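Local coordinates for hypothetical protein (Parabacteroides distasonis, PDB 4JM1) that is of unknown function but adopts a small alpha/beta fold resembling the prodomain of alpha-lytic protease, and may belong to a lipoprotein, at residues I27-D32 with V59-I64. Numbering follows the deposited sequence.
Sequences IAIDAD and VLIVDI
With chi1 at -166°, Ile-64 sends CG1 away from its own backbone N, and its CD1 arrives 3.6 Å from Ala-28 CB. Val-62 turns its CG2 branch between its backbone N and carbonyl carbon, which lays that methyl 3.7 Å from the same Ala-28 CB. Alanine suits this place because its single methyl leaves room for both neighbours. On the opposite face, Ile-61 reaches across with two branches: CD1 meets Ile-27 CB, while CG2 lies 3.7 Å from Ile-29 CG1, the two side chains crossing at a slant. Ile-27 also extends its CD1 to Val-59 CG1; these beta-branched residues fit extended chain, and their face is covered by helix 38-50 through Phe-44, Leu-40, Leu-45 and Ala-41.

Four nearly straight hydrogen bonds join the backbones in parallel register. Ile-27 N gives to Leu-60 O at 2.8 Å, Val-62 N to Ile-27 O, Ile-29 N to Val-62 O, and finally Ile-64 N to Ile-29 O, also 2.8 Å. Past the strand, Asp-30 centres an inverse gamma turn, in which Ala-31 N bonds weakly back to Ile-29 O.

The buried Asp-63 carboxylate packs its CG 3.9 Å from Ala-31 CB. Its OD1 and Asp-30 OD1 stand 4.7 Å apart, and Lys-65 forms salt bridges with both while donating to Ala-31 O, so its charge probably offsets their mutual repulsion. An alanine in place of Asp-63 would probably deprive Lys-65 of one anionic partner and open a gap beside the Ala-31 methyl. Strands 24-29 and 58-63, linked through helix 38-50, are adjacent and parallel at the centre of the four-stranded mixed sheet: a classic beta-alpha-beta crossover.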
loop_
_atom_site.group_PDB
_atom_site.type_symbol
_atom_site.label_atom_id
_atom_site.label_comp_id
_atom_site.label_asym_id
_atom_site.label_seq_id
_atom_site.Cartn_x
_atom_site.Cartn_y
_atom_site.Cartn_z
ATOM N N ILE A 27 -0.183 1.500 0.883
ATOM C CA ILE A 27 -0.021 2.436 -0.210
ATOM C C ILE A 27 -0.977 3.610 -0.019
ATOM O O ILE A 27 -2.191 3.413 0.075
ATOM C CB ILE A 27 -0.220 1.727 -1.561
ATOM C CG1 ILE A 27 0.836 0.585 -1.701
ATOM C CG2 ILE A 27 -0.119 2.717 -2.708
ATOM C CD1 ILE A 27 0.699 -0.317 -2.894
ATOM N N ALA A 28 -0.405 4.818 0.009
ATOM C CA ALA A 28 -1.161 6.051 0.234
ATOM C C ALA A 28 -1.363 6.763 -1.105
ATOM O O ALA A 28 -0.397 7.045 -1.816
ATOM C CB ALA A 28 -0.434 6.959 1.226
ATOM N N ILE A 29 -2.625 7.057 -1.413
ATOM C CA ILE A 29 -3.034 7.735 -2.636
ATOM C C ILE A 29 -3.813 9.023 -2.319
ATOM O O ILE A 29 -4.298 9.233 -1.190
ATOM C CB ILE A 29 -3.917 6.807 -3.545
ATOM C CG1 ILE A 29 -5.221 6.423 -2.829
ATOM C CG2 ILE A 29 -3.127 5.571 -3.962
ATOM C CD1 ILE A 29 -6.282 5.891 -3.770
ATOM N N ASP A 30 -3.894 9.908 -3.320
ATOM C CA ASP A 30 -4.700 11.112 -3.181
ATOM C C ASP A 30 -6.173 10.778 -3.480
ATOM O O ASP A 30 -6.686 11.028 -4.574
ATOM C CB ASP A 30 -4.174 12.218 -4.100
ATOM C CG ASP A 30 -4.802 13.569 -3.811
ATOM O OD1 ASP A 30 -5.425 13.757 -2.735
ATOM O OD2 ASP A 30 -4.658 14.454 -4.687
ATOM N N ALA A 31 -6.841 10.189 -2.499
ATOM C CA ALA A 31 -8.166 9.619 -2.693
ATOM C C ALA A 31 -9.255 10.685 -2.674
ATOM O O ALA A 31 -9.242 11.579 -1.852
ATOM C CB ALA A 31 -8.452 8.585 -1.612
ATOM N N ASP A 32 -10.228 10.512 -3.559
ATOM C CA ASP A 32 -11.436 11.357 -3.575
ATOM C C ASP A 32 -12.550 10.823 -2.660
ATOM O O ASP A 32 -13.492 11.558 -2.323
ATOM C CB ASP A 32 -11.984 11.462 -5.010
ATOM C CG ASP A 32 -11.081 12.268 -5.946
ATOM O OD1 ASP A 32 -10.182 13.009 -5.482
ATOM O OD2 ASP A 32 -11.282 12.166 -7.173
ATOM N N VAL A 59 -2.172 -5.975 0.467
ATOM C CA VAL A 59 -2.025 -4.536 0.260
ATOM C C VAL A 59 -3.195 -3.825 0.923
ATOM O O VAL A 59 -4.360 -4.280 0.824
ATOM C CB VAL A 59 -1.970 -4.193 -1.235
ATOM C CG1 VAL A 59 -2.267 -2.687 -1.512
ATOM C CG2 VAL A 59 -0.606 -4.626 -1.780
ATOM N N LEU A 60 -2.868 -2.705 1.573
ATOM C CA LEU A 60 -3.832 -1.812 2.185
ATOM C C LEU A 60 -3.691 -0.463 1.504
ATOM O O LEU A 60 -2.570 0.043 1.379
ATOM C CB LEU A 60 -3.621 -1.679 3.710
ATOM C CG LEU A 60 -3.534 -3.018 4.438
ATOM C CD1 LEU A 60 -3.065 -2.759 5.885
ATOM C CD2 LEU A 60 -4.858 -3.807 4.368
ATOM N N ILE A 61 -4.818 0.128 1.096
ATOM C CA ILE A 61 -4.843 1.485 0.568
ATOM C C ILE A 61 -5.310 2.444 1.649
ATOM O O ILE A 61 -6.270 2.162 2.353
ATOM C CB ILE A 61 -5.756 1.619 -0.676
ATOM C CG1 ILE A 61 -5.431 0.520 -1.716
ATOM C CG2 ILE A 61 -5.667 3.067 -1.267
ATOM C CD1 ILE A 61 -4.065 0.586 -2.393
ATOM N N VAL A 62 -4.572 3.540 1.803
ATOM C CA VAL A 62 -4.950 4.618 2.685
ATOM C C VAL A 62 -4.904 5.958 1.919
ATOM O O VAL A 62 -4.344 6.049 0.817
ATOM C CB VAL A 62 -3.980 4.686 3.934
ATOM C CG1 VAL A 62 -4.062 3.388 4.785
ATOM C CG2 VAL A 62 -2.545 5.037 3.554
ATOM N N ASP A 63 -5.565 6.974 2.493
ATOM C CA ASP A 63 -5.561 8.327 1.913
ATOM C C ASP A 63 -4.338 9.060 2.438
ATOM O O ASP A 63 -4.178 9.206 3.649
ATOM C CB ASP A 63 -6.859 9.042 2.281
ATOM C CG ASP A 63 -7.051 10.383 1.564
ATOM O OD1 ASP A 63 -6.091 10.951 0.991
ATOM O OD2 ASP A 63 -8.210 10.854 1.568
ATOM N N ILE A 64 -3.497 9.545 1.517
ATOM C CA ILE A 64 -2.336 10.363 1.877
ATOM C C ILE A 64 -2.703 11.575 2.769
ATOM O O ILE A 64 -1.894 12.026 3.587
ATOM C CB ILE A 64 -1.593 10.861 0.601
ATOM C CG1 ILE A 64 -0.194 11.414 0.925
ATOM C CG2 ILE A 64 -2.442 11.924 -0.189
ATOM C CD1 ILE A 64 0.829 10.348 1.354
#